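Local atomic coordinates of carboxylesterase SOBER1 (Arabidopsis thaliana, PDB entry 6AVX), a protein that hydrolyses short-chain carboxylic esters and phosphatidylcholine, and restrains the plant hypersensitive response to the bacterial effector AvrBsT. Residues 58-63 / 132-137; 102-107 / 112-117; 106-111 / 192-197; 156-159 / 164-167; 183-188 / 201-206. The protein carries 1 engineered substitution. All blocks are in the same frame, centred on the assembly; numbering follows the deposited sequence. Where two conformers were deposited one is given.

Contact 1. Residues 58-63 / 132-137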
# COMPACT_ATOMS: atom_id res chain seq x y z
N SER A 58 0.50 -11.55 8.98
CA SER A 58 1.12 -10.25 9.16
C SER A 58 2.23 -10.09 8.14
O SER A 58 3.12 -10.94 8.04
CB SER A 58 1.71 -10.15 10.56
OG SER A 58 2.38 -8.92 10.71
N TRP A 59 2.20 -8.99 7.37
CA TRP A 59 3.23 -8.78 6.36
C TRP A 59 4.60 -8.55 6.97
O TRP A 59 5.61 -8.95 6.38
CB TRP A 59 2.86 -7.61 5.45
CG TRP A 59 1.64 -7.86 4.62
CD1 TRP A 59 0.42 -7.28 4.77
CD2 TRP A 59 1.52 -8.78 3.53
NE1 TRP A 59 -0.45 -7.79 3.84
CE2 TRP A 59 0.20 -8.72 3.07
CE3 TRP A 59 2.40 -9.66 2.90
CZ2 TRP A 59 -0.27 -9.50 2.02
CZ3 TRP A 59 1.93 -10.44 1.87
CH2 TRP A 59 0.62 -10.35 1.44
N PHE A 60 4.68 -7.84 8.09
CA PHE A 60 5.94 -7.47 8.73
C PHE A 60 5.61 -7.08 10.16
O PHE A 60 4.47 -6.76 10.47
CB PHE A 60 6.65 -6.34 7.96
CG PHE A 60 5.84 -5.07 7.84
CD1 PHE A 60 5.81 -4.16 8.89
CD2 PHE A 60 5.14 -4.76 6.68
CE1 PHE A 60 5.07 -2.98 8.79
CE2 PHE A 60 4.41 -3.56 6.59
CZ PHE A 60 4.38 -2.69 7.64
N ASP A 61 6.59 -7.10 11.04
CA ASP A 61 6.28 -6.89 12.45
C ASP A 61 5.91 -5.44 12.69
O ASP A 61 6.47 -4.52 12.09
CB ASP A 61 7.46 -7.29 13.33
CG ASP A 61 7.07 -7.47 14.78
OD1 ASP A 61 5.87 -7.64 15.09
OD2 ASP A 61 8.02 -7.46 15.61
N VAL A 62 4.95 -5.26 13.60
CA VAL A 62 4.42 -3.96 14.00
C VAL A 62 4.70 -3.84 15.49
O VAL A 62 4.08 -4.56 16.29
CB VAL A 62 2.92 -3.87 13.69
CG1 VAL A 62 2.35 -2.53 14.16
CG2 VAL A 62 2.67 -4.08 12.20
N PRO A 63 5.64 -2.99 15.91
CA PRO A 63 5.99 -2.96 17.34
C PRO A 63 4.92 -2.38 18.24
O PRO A 63 4.79 -2.84 19.39
CB PRO A 63 7.26 -2.09 17.38
CG PRO A 63 7.82 -2.15 16.00
CD PRO A 63 6.64 -2.30 15.08
N SER A 132 -4.92 4.38 4.51
CA SER A 132 -4.74 4.41 5.96
C SER A 132 -3.44 3.74 6.40
O SER A 132 -3.39 3.04 7.41
CB SER A 132 -5.94 3.78 6.66
OG SER A 132 -7.15 4.35 6.17
N GLY A 133 -2.38 3.98 5.65
CA GLY A 133 -1.09 3.41 5.92
C GLY A 133 -0.17 4.35 6.68
O GLY A 133 -0.59 5.32 7.31
N TRP A 134 1.12 4.03 6.62
CA TRP A 134 2.15 4.82 7.27
C TRP A 134 3.45 4.57 6.52
O TRP A 134 3.54 3.68 5.69
CB TRP A 134 2.28 4.48 8.75
CG TRP A 134 2.75 3.07 9.04
CD1 TRP A 134 4.03 2.67 9.24
CD2 TRP A 134 1.93 1.91 9.24
NE1 TRP A 134 4.07 1.34 9.53
CE2 TRP A 134 2.79 0.85 9.56
CE3 TRP A 134 0.56 1.68 9.21
CZ2 TRP A 134 2.33 -0.44 9.83
CZ3 TRP A 134 0.09 0.41 9.48
CH2 TRP A 134 0.98 -0.64 9.80
N VAL A 135 4.46 5.39 6.81
CA VAL A 135 5.77 5.25 6.19
C VAL A 135 6.57 4.24 7.01
O VAL A 135 6.86 4.51 8.18
CB VAL A 135 6.50 6.60 6.12
CG1 VAL A 135 7.85 6.43 5.45
CG2 VAL A 135 5.66 7.61 5.35
N PRO A 136 6.91 3.07 6.45
CA PRO A 136 7.43 1.99 7.30
C PRO A 136 8.94 1.93 7.36
O PRO A 136 9.51 0.89 7.67
CB PRO A 136 6.87 0.74 6.62
CG PRO A 136 6.94 1.08 5.21
CD PRO A 136 6.59 2.55 5.11
N PHE A 137 9.59 3.05 7.09
CA PHE A 137 11.04 3.14 7.18
C PHE A 137 11.43 4.60 7.35
O PHE A 137 10.60 5.49 7.25
CB PHE A 137 11.74 2.43 5.99
CG PHE A 137 11.07 2.58 4.63
CD1 PHE A 137 10.47 3.77 4.24
CD2 PHE A 137 11.09 1.53 3.73
CE1 PHE A 137 9.88 3.88 2.98
CE2 PHE A 137 10.52 1.64 2.48
CZ PHE A 137 9.92 2.81 2.10

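Contact 2. Residues 102-107 / 112-117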
# COMPACT_ATOMS: atom_id res chain seq x y z
N VAL A 102 0.45 -1.99 -13.91
CA VAL A 102 0.47 -2.65 -12.61
C VAL A 102 0.13 -1.62 -11.55
O VAL A 102 0.78 -0.57 -11.47
CB VAL A 102 1.85 -3.26 -12.32
CG1 VAL A 102 1.94 -3.77 -10.89
CG2 VAL A 102 2.17 -4.36 -13.33
N PHE A 103 -0.85 -1.93 -10.71
CA PHE A 103 -1.23 -1.08 -9.59
C PHE A 103 -1.13 -1.90 -8.31
O PHE A 103 -1.60 -3.04 -8.28
CB PHE A 103 -2.65 -0.56 -9.79
CG PHE A 103 -2.76 0.35 -10.96
CD1 PHE A 103 -2.92 -0.17 -12.23
CD2 PHE A 103 -2.64 1.71 -10.80
CE1 PHE A 103 -2.96 0.68 -13.34
CE2 PHE A 103 -2.69 2.55 -11.90
CZ PHE A 103 -2.85 2.03 -13.15
N ILE A 104 -0.51 -1.33 -7.29
CA ILE A 104 -0.38 -1.96 -5.98
C ILE A 104 -1.21 -1.14 -5.01
O ILE A 104 -1.08 0.09 -4.96
CB ILE A 104 1.09 -1.99 -5.51
CG1 ILE A 104 2.05 -2.39 -6.64
CG2 ILE A 104 1.23 -2.93 -4.32
CD1 ILE A 104 1.78 -3.73 -7.25
N CYS A 105 -2.06 -1.80 -4.23
CA CYS A 105 -2.94 -1.12 -3.29
C CYS A 105 -2.94 -1.89 -1.98
O CYS A 105 -2.70 -3.09 -1.96
CB CYS A 105 -4.38 -1.13 -3.79
SG CYS A 105 -4.67 -0.59 -5.48
N GLY A 106 -3.27 -1.21 -0.89
CA GLY A 106 -3.41 -1.94 0.35
C GLY A 106 -3.90 -1.09 1.49
O GLY A 106 -3.76 0.14 1.49
N LEU A 107 -4.45 -1.77 2.49
CA LEU A 107 -5.00 -1.16 3.70
C LEU A 107 -4.05 -1.31 4.87
O LEU A 107 -3.66 -2.43 5.22
CB LEU A 107 -6.33 -1.82 4.05
CG LEU A 107 -6.99 -1.31 5.34
CD1 LEU A 107 -7.38 0.17 5.23
CD2 LEU A 107 -8.20 -2.15 5.69
N ALA A 112 1.21 0.43 4.07
CA ALA A 112 2.64 0.62 4.33
C ALA A 112 3.47 -0.26 3.40
O ALA A 112 4.47 0.19 2.83
CB ALA A 112 2.93 0.32 5.79
N LEU A 113 3.05 -1.51 3.23
CA LEU A 113 3.79 -2.41 2.35
C LEU A 113 3.69 -1.98 0.91
O LEU A 113 4.67 -2.09 0.16
CB LEU A 113 3.30 -3.84 2.53
CG LEU A 113 4.02 -4.88 1.67
CD1 LEU A 113 5.51 -4.85 1.85
CD2 LEU A 113 3.46 -6.25 1.98
N THR A 114 2.53 -1.50 0.49
CA THR A 114 2.37 -0.94 -0.85
C THR A 114 3.40 0.14 -1.10
O THR A 114 4.08 0.15 -2.13
CB THR A 114 0.95 -0.38 -1.03
OG1 THR A 114 0.02 -1.46 -1.11
CG2 THR A 114 0.81 0.47 -2.28
N LEU A 115 3.50 1.08 -0.16
CA LEU A 115 4.43 2.19 -0.34
C LEU A 115 5.86 1.68 -0.48
O LEU A 115 6.59 2.07 -1.40
CB LEU A 115 4.32 3.14 0.84
CG LEU A 115 5.10 4.43 0.62
CD1 LEU A 115 4.36 5.37 -0.30
CD2 LEU A 115 5.41 5.11 1.95
N ALA A 116 6.28 0.84 0.45
CA ALA A 116 7.65 0.33 0.41
C ALA A 116 7.92 -0.43 -0.87
O ALA A 116 9.00 -0.31 -1.47
CB ALA A 116 7.88 -0.58 1.62
N SER A 117 6.94 -1.23 -1.31
CA SER A 117 7.14 -2.06 -2.49
C SER A 117 7.26 -1.22 -3.74
O SER A 117 8.10 -1.51 -4.61
CB SER A 117 5.99 -3.06 -2.63
OG SER A 117 5.95 -3.97 -1.54

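Contact 3. Residues 106-111 / 192-197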
# COMPACT_ATOMS: atom_id res chain seq x y z
N GLY A 106 -3.27 -1.21 -0.89
CA GLY A 106 -3.41 -1.94 0.35
C GLY A 106 -3.90 -1.09 1.49
O GLY A 106 -3.76 0.14 1.49
N LEU A 107 -4.45 -1.77 2.49
CA LEU A 107 -5.00 -1.16 3.70
C LEU A 107 -4.05 -1.31 4.87
O LEU A 107 -3.66 -2.43 5.22
CB LEU A 107 -6.33 -1.82 4.05
CG LEU A 107 -6.99 -1.31 5.34
CD1 LEU A 107 -7.38 0.17 5.23
CD2 LEU A 107 -8.20 -2.15 5.69
N SER A 108 -3.74 -0.19 5.53
CA SER A 108 -3.06 -0.15 6.82
C SER A 108 -1.69 -0.81 6.70
O SER A 108 -0.86 -0.31 5.95
CB SER A 108 -3.96 -0.71 7.91
OG SER A 108 -3.42 -0.33 9.17
N GLN A 109 -1.44 -1.93 7.37
CA GLN A 109 -0.18 -2.62 7.17
C GLN A 109 0.09 -2.89 5.69
O GLN A 109 1.22 -2.75 5.21
CB GLN A 109 -0.19 -3.94 7.95
CG GLN A 109 1.15 -4.65 7.95
CD GLN A 109 1.06 -6.03 8.52
OE1 GLN A 109 0.24 -6.84 8.11
NE2 GLN A 109 1.92 -6.31 9.49
N GLY A 110 -0.94 -3.26 4.94
CA GLY A 110 -0.79 -3.50 3.52
C GLY A 110 -0.57 -2.22 2.73
O GLY A 110 0.01 -2.26 1.64
N GLY A 111 -1.05 -1.09 3.24
CA GLY A 111 -0.74 0.19 2.63
C GLY A 111 0.71 0.61 2.86
O GLY A 111 1.37 1.11 1.94
N LEU A 192 -13.96 9.75 8.62
CA LEU A 192 -13.66 8.33 8.47
C LEU A 192 -12.61 7.92 9.49
O LEU A 192 -11.67 8.66 9.76
CB LEU A 192 -13.15 8.07 7.06
CG LEU A 192 -12.84 6.62 6.69
CD1 LEU A 192 -14.09 5.79 6.68
CD2 LEU A 192 -12.15 6.53 5.34
N GLY A 193 -12.80 6.74 10.06
CA GLY A 193 -11.81 6.13 10.92
C GLY A 193 -10.95 5.13 10.18
O GLY A 193 -10.58 5.33 9.02
N HIS A 194 -10.63 4.03 10.86
CA HIS A 194 -9.70 3.04 10.33
C HIS A 194 -10.49 1.95 9.61
O HIS A 194 -10.66 0.84 10.10
CB HIS A 194 -8.86 2.45 11.46
CG HIS A 194 -7.65 1.74 10.97
ND1 HIS A 194 -6.62 2.40 10.35
CD2 HIS A 194 -7.32 0.43 10.99
CE1 HIS A 194 -5.68 1.53 10.01
NE2 HIS A 194 -6.08 0.33 10.41
N SER A 195 -11.00 2.31 8.44
CA SER A 195 -11.80 1.39 7.65
C SER A 195 -11.78 1.91 6.22
O SER A 195 -11.27 2.99 5.94
CB SER A 195 -13.24 1.31 8.17
OG SER A 195 -13.89 2.56 8.03
N ILE A 196 -12.37 1.12 5.33
CA ILE A 196 -12.52 1.48 3.93
C ILE A 196 -13.97 1.87 3.68
O ILE A 196 -14.87 1.11 4.03
CB ILE A 196 -12.16 0.31 3.02
CG1 ILE A 196 -10.70 -0.10 3.24
CG2 ILE A 196 -12.41 0.68 1.54
CD1 ILE A 196 -10.28 -1.31 2.44
N SER A 197 -14.18 2.99 3.02
CA SER A 197 -15.52 3.32 2.55
C SER A 197 -15.65 3.07 1.05
O SER A 197 -14.66 3.10 0.31
CB SER A 197 -15.85 4.78 2.85
OG SER A 197 -15.12 5.63 2.00
O HOH W 1 -4.41 -2.03 10.64

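Contact 4. Residues 156-159 / 164-167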
# COMPACT_ATOMS: atom_id res chain seq x y z
N TRP A 156 -2.70 8.51 -1.70
CA TRP A 156 -2.81 8.19 -0.29
C TRP A 156 -4.17 8.65 0.21
O TRP A 156 -4.47 9.84 0.11
CB TRP A 156 -1.72 8.91 0.48
CG TRP A 156 -1.52 8.43 1.87
CD1 TRP A 156 -2.41 8.47 2.90
CD2 TRP A 156 -0.35 7.80 2.39
NE1 TRP A 156 -1.87 7.90 4.03
CE2 TRP A 156 -0.59 7.48 3.74
CE3 TRP A 156 0.89 7.46 1.83
CZ2 TRP A 156 0.36 6.87 4.54
CZ3 TRP A 156 1.83 6.85 2.61
CH2 TRP A 156 1.56 6.56 3.96
N SER A 157 -4.97 7.73 0.73
CA SER A 157 -6.29 8.00 1.27
C SER A 157 -6.24 7.76 2.77
O SER A 157 -5.71 6.74 3.20
CB SER A 157 -7.30 7.03 0.65
OG SER A 157 -7.39 7.20 -0.76
N HIS A 158 -6.76 8.69 3.57
CA HIS A 158 -6.69 8.53 5.02
C HIS A 158 -7.89 9.18 5.67
O HIS A 158 -8.30 10.28 5.27
CB HIS A 158 -5.40 9.14 5.59
CG HIS A 158 -4.79 8.38 6.72
ND1 HIS A 158 -3.55 7.78 6.62
CD2 HIS A 158 -5.23 8.12 7.98
CE1 HIS A 158 -3.26 7.18 7.76
NE2 HIS A 158 -4.27 7.37 8.60
N GLY A 159 -8.43 8.51 6.68
CA GLY A 159 -9.55 9.06 7.43
C GLY A 159 -9.05 10.00 8.51
O GLY A 159 -8.11 9.71 9.24
N MET A 164 -6.23 4.43 15.01
CA MET A 164 -5.36 3.27 14.97
C MET A 164 -4.08 3.54 14.19
O MET A 164 -3.00 3.16 14.66
CB MET A 164 -6.10 2.07 14.39
CG MET A 164 -7.19 1.65 15.33
SD MET A 164 -8.26 0.39 14.67
CE MET A 164 -7.09 -0.95 14.44
N VAL A 165 -4.20 4.20 13.06
CA VAL A 165 -3.08 4.77 12.33
C VAL A 165 -3.45 6.24 12.21
O VAL A 165 -4.32 6.61 11.43
CB VAL A 165 -2.87 4.12 10.96
CG1 VAL A 165 -1.72 4.81 10.23
CG2 VAL A 165 -2.59 2.64 11.11
N LEU A 166 -2.86 7.06 13.08
CA LEU A 166 -3.30 8.44 13.19
C LEU A 166 -3.18 9.16 11.86
O LEU A 166 -2.25 8.93 11.09
CB LEU A 166 -2.49 9.21 14.23
CG LEU A 166 -2.53 8.73 15.67
CD1 LEU A 166 -2.31 9.95 16.54
CD2 LEU A 166 -3.81 8.07 16.07
N PHE A 167 -4.12 10.06 11.62
CA PHE A 167 -4.10 10.86 10.40
C PHE A 167 -2.75 11.55 10.22
O PHE A 167 -2.23 11.65 9.09
CB PHE A 167 -5.25 11.87 10.47
CG PHE A 167 -5.44 12.70 9.23
CD1 PHE A 167 -5.98 12.15 8.08
CD2 PHE A 167 -5.12 14.05 9.23
CE1 PHE A 167 -6.18 12.92 6.95
CE2 PHE A 167 -5.32 14.82 8.09
CZ PHE A 167 -5.85 14.25 6.95

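Contact 5. Residues 183-188 / 201-206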
# COMPACT_ATOMS: atom_id res chain seq x y z
N THR A 183 5.75 11.84 -6.45
CA THR A 183 4.52 12.63 -6.52
C THR A 183 3.39 11.88 -5.83
O THR A 183 3.11 10.72 -6.16
CB THR A 183 4.17 12.88 -7.98
OG1 THR A 183 5.26 13.58 -8.61
CG2 THR A 183 2.91 13.72 -8.10
N CYS A 184 2.75 12.53 -4.87
CA CYS A 184 1.68 11.92 -4.10
C CYS A 184 0.47 12.84 -4.06
O CYS A 184 0.60 14.03 -3.75
CB CYS A 184 2.17 11.65 -2.68
SG CYS A 184 0.97 10.94 -1.58
N GLU A 185 -0.69 12.29 -4.38
CA GLU A 185 -1.96 12.94 -4.09
C GLU A 185 -2.46 12.42 -2.76
O GLU A 185 -2.55 11.20 -2.57
CB GLU A 185 -3.02 12.65 -5.15
CG GLU A 185 -4.34 13.35 -4.78
CD GLU A 185 -5.54 12.99 -5.63
OE1 GLU A 185 -5.40 12.37 -6.71
OE2 GLU A 185 -6.66 13.35 -5.20
N PHE A 186 -2.78 13.31 -1.84
CA PHE A 186 -3.30 12.93 -0.54
C PHE A 186 -4.79 13.26 -0.52
O PHE A 186 -5.18 14.40 -0.82
CB PHE A 186 -2.56 13.68 0.55
CG PHE A 186 -2.89 13.24 1.93
CD1 PHE A 186 -2.19 12.23 2.56
CD2 PHE A 186 -3.93 13.85 2.63
CE1 PHE A 186 -2.51 11.84 3.86
CE2 PHE A 186 -4.25 13.46 3.91
CZ PHE A 186 -3.54 12.45 4.53
N LYS A 187 -5.61 12.27 -0.20
CA LYS A 187 -7.06 12.42 -0.18
C LYS A 187 -7.54 12.15 1.24
O LYS A 187 -7.50 11.00 1.71
CB LYS A 187 -7.71 11.45 -1.17
CG LYS A 187 -9.19 11.63 -1.37
CD LYS A 187 -9.50 12.98 -2.00
CE LYS A 187 -10.98 13.12 -2.30
NZ LYS A 187 -11.40 14.55 -2.24
N ALA A 188 -7.96 13.20 1.94
CA ALA A 188 -8.48 13.07 3.29
C ALA A 188 -9.96 12.74 3.23
O ALA A 188 -10.69 13.25 2.37
CB ALA A 188 -8.30 14.37 4.08
N LEU A 201 -13.08 3.79 -2.31
CA LEU A 201 -12.74 2.86 -3.38
C LEU A 201 -13.10 3.43 -4.75
O LEU A 201 -12.34 3.26 -5.71
CB LEU A 201 -13.45 1.52 -3.17
CG LEU A 201 -13.02 0.73 -1.94
CD1 LEU A 201 -13.85 -0.52 -1.82
CD2 LEU A 201 -11.53 0.39 -2.02
N LYS A 202 -14.25 4.10 -4.86
CA LYS A 202 -14.62 4.68 -6.15
C LYS A 202 -13.61 5.74 -6.58
O LYS A 202 -13.33 5.90 -7.77
CB LYS A 202 -16.01 5.31 -6.07
CG LYS A 202 -17.14 4.38 -5.74
CD LYS A 202 -17.31 3.28 -6.74
CE LYS A 202 -18.57 2.48 -6.41
NZ LYS A 202 -18.78 1.36 -7.36
N TYR A 203 -13.09 6.51 -5.63
CA TYR A 203 -12.08 7.50 -5.98
C TYR A 203 -10.79 6.85 -6.45
O TYR A 203 -10.16 7.30 -7.42
CB TYR A 203 -11.81 8.38 -4.77
CG TYR A 203 -11.06 9.65 -5.09
CD1 TYR A 203 -11.74 10.76 -5.57
CD2 TYR A 203 -9.68 9.75 -4.92
CE1 TYR A 203 -11.07 11.93 -5.86
CE2 TYR A 203 -9.01 10.92 -5.21
CZ TYR A 203 -9.72 12.00 -5.69
OH TYR A 203 -9.06 13.18 -5.98
N ILE A 204 -10.38 5.76 -5.79
CA ILE A 204 -9.24 4.99 -6.28
C ILE A 204 -9.51 4.48 -7.69
O ILE A 204 -8.63 4.54 -8.56
CB ILE A 204 -8.90 3.85 -5.29
CG1 ILE A 204 -8.40 4.43 -3.97
CG2 ILE A 204 -7.87 2.90 -5.91
CD1 ILE A 204 -8.49 3.48 -2.81
N GLU A 205 -10.71 3.94 -7.93
CA GLU A 205 -11.05 3.47 -9.27
C GLU A 205 -10.90 4.59 -10.29
O GLU A 205 -10.33 4.38 -11.37
CB GLU A 205 -12.47 2.92 -9.30
CG GLU A 205 -12.92 2.48 -10.70
CD GLU A 205 -14.30 1.87 -10.71
OE1 GLU A 205 -15.15 2.39 -9.97
OE2 GLU A 205 -14.50 0.87 -11.42
N SER A 206 -11.41 5.77 -9.97
CA SER A 206 -11.30 6.90 -10.90
C SER A 206 -9.85 7.27 -11.15
O SER A 206 -9.48 7.63 -12.28
CB SER A 206 -12.07 8.10 -10.35
OG SER A 206 -13.45 7.83 -10.30
O HOH W 2 -10.43 15.28 -4.88

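Contact 1. Residues 58-63 / 132-137
F60, V62, W134 and P136 meet through apolar contacts between two loops. The shortest is between the far end of the F60 ring and the six-membered part of the indole, with F60 CZ 3.7 Å from W134 CZ2. F60 CE1 lies 3.9 Å from W134 CZ2. The two side chains run past each other in opposite directions. In F60, CG stands between the backbone N and the carbonyl carbon (chi1 59°), and this carries the ring toward 132-137. W134 has a similar first torsion, 65°, and reaches back toward 58-63.

Looser contacts flank this pair. F60 CZ is 4.4 Å from P136 CB, and V62 CG2 is 4.4 Å from W134 CZ2. All four residues are buried.

Polar bonds fix the 58-63 loop from outside the contact. Q109 bonds to both S58 OG and W59 N, and S77 OG bonds to D61 N. Within the loop, V62 N makes a weak bond to D61 OD1.

W134 also packs against S108, the serine assigned by similarity to the charge relay system. The arrangement therefore belongs to the apolar surroundings of an alpha/beta-hydrolase active site, built from loops that follow strands.

Contact 2. Residues 102-107 / 112-117
T114 lies against the backbone of strand 102-107, and this is the tight part of the contact. Its OG1 packs 3.1 Å from C105 C. G106 N and C105 O each lie 3.3 Å from T114 OG1, but at angles too poor for a hydrogen bond. OG1 instead bonds to G110 O, one turn earlier in the helix. T114 CG2 comes to 3.3 Å from I104 O. With chi1 at -71°, OG1 stands beside the backbone N and CG2 opposite it, and both branches reach the strand. G106 has no side chain, which allows the hydroxyl this close approach.

I104 CG2 is 3.7 Å from T114 OG1. It makes a methyl contact with T114 CG2 at 4.0 Å, while the far end of the I104 chain leads away from the helix.

The contact is looser toward S117. S117 CB stays 5.1 Å from I104 CG2, and S117 OG bonds back to L113 O. This looser part is also buried, with V85 of helix 75-94 beside S117.

The strand and helix axes come within 7.1 Å and run at 151°, close to antiparallel. Such a sharp return is consistent with a nucleophile elbow, the turn joining the strand and helix of the beta-alpha-beta unit that continues into strand 127-131.

Contact 3. Residues 106-111 / 192-197
S108 and H194 face each other in what is, by similarity, the catalytic triad of an alpha/beta hydrolase. S108 OG lies 3.0 Å from H194 NE2, at the ring edge and near the ring plane. S108 OG is equally near H194 CE1, at 3.0 Å, so it sits beside the CE1-NE2 bond. S108 CB is also close, 3.4 Å from H194 NE2. The serine hydroxyl stands opposite its backbone N (chi1 -165°), which carries it toward the imidazole.

Beside this pair, L107 and I196 form an apolar contact in which the side chains cross obliquely. L107 CD1 is 3.9 Å from I196 CG1, and L107 CD2 is 3.9 Å from I196 CD1.

The next shell sets the positions of S108 and H194. D162 OD2 bonds to H194 ND1 and completes the probable triad. H194 itself is the centre of an inverse gamma turn. V165 touches the side chains of both S108 and H194. S108 sits in the tight turn between strand 102-107 and helix 109-120, with phi 60° and psi -115°. This is the strained backbone expected of a nucleophile elbow, and G106, S108 and G110 match its GxSxG pattern. The turn is closed by a bond of 2.9 Å from G110 N to L107 O.

One water lies between the two side chains, in the imidazole plane. It is 2.9 Å from H194 NE2; its 2.5 Å separation from S108 OG is short and doubtful in detail.

Contact 4. Residues 156-159 / 164-167
H158 carries this contact from the end of strand 154-159 to the loop that follows it. Its CB lies 3.9 Å from F167 CD1, and its CG is slightly farther from the same atom. The two side chains slide past each other in opposite directions. On one side of the imidazole, H158 CD2 meets F167 CA at 3.8 Å. On the other, H158 ND1 accepts a bond of 3.1 Å from W156 NE1. That donor lies in the imidazole plane, and the acceptor lies in the indole plane. H158 CE1 comes next and touches V165 CG1 at 3.8 Å. At the tip, H158 NE2 donates to V165 O over 2.9 Å. The bond is nearly straight, at 171°, but NE2 stands well above the carbonyl plane, 47° out of it.

With both nitrogens engaged, the ring is held against rotation. One accepts and one donates, consistent with a neutral imidazole protonated at NE2. F167 CG stands anti to its backbone N (chi1 -175°), which brings the ring to H158 CB and to the backbone, with F167 CD1 3.4 Å from G159 O.

The gripped loop also carries V165 N, which bonds to OD1 of D162, the aspartate assigned by similarity to the triad. Beyond the loop, F167 starts helix 167-171. Its ring meets that of F186 on the neighbouring strand 184-189, and the F186 ring also meets that of W156.

Contact 5. Residues 183-188 / 201-206
Strand 184-189, the outermost of the parallel sheet on its side, is joined here to helix 198-212 through E185, K187 and Y203. Y203 is the one helix residue of 201-206 that bridges the gap, reaching both strand residues. Y203 OH donates to E185 OE2 at 2.5 Å. The carboxylate accepts on its syn lone pair. OE2 lies at the edge of the phenol, in its plane, while the carboxylate plane is turned 79° from the ring.

K187 comes over one ring face and crosses the tyrosine side chain at about a right angle. Its chain bends at chi2 (65°), which brings CD and CE over the ring. K187 CE is 3.9 Å from the centroid of the Y203 ring and 18° off the normal, a CH-pi contact. K187 NZ donates to a water at 2.9 Å, and that water donates to Y203 OH at 2.7 Å.

The phenol oxygen thus gives one bond and receives another, while one face of the ring is covered by the lysine chain. The short distance from OH to E185 OE2 would be consistent with a strong bond, though its exact length carries little weight. The water-relayed lysine charge may make the phenol a better donor.

In the fold
Contact 3 holds S108 and H194 of the probable active site, and contacts 1 and 4 border it. The centres of contacts 3 and 4 are 7 Å apart, with V165 CG2 3.5 Å from H194 CE1. Contact 1 centres 12 Å from contact 3 and meets it where W134 CH2 lies 3.5 Å from Q109 CA. Contacts 1 and 4 touch too, with G133 O 3.2 Å from V165 CG1. Contact 2 shares G106 and L107 with contact 3 and adjoins the probable nucleophile elbow. Contact 5 is far from contact 1, 20 Å between centres. It touches contact 3 through I196 CG2 and L201 CG, 3.5 Å apart, and contact 4 through paired strands, with K187 N 2.7 Å from W156 O.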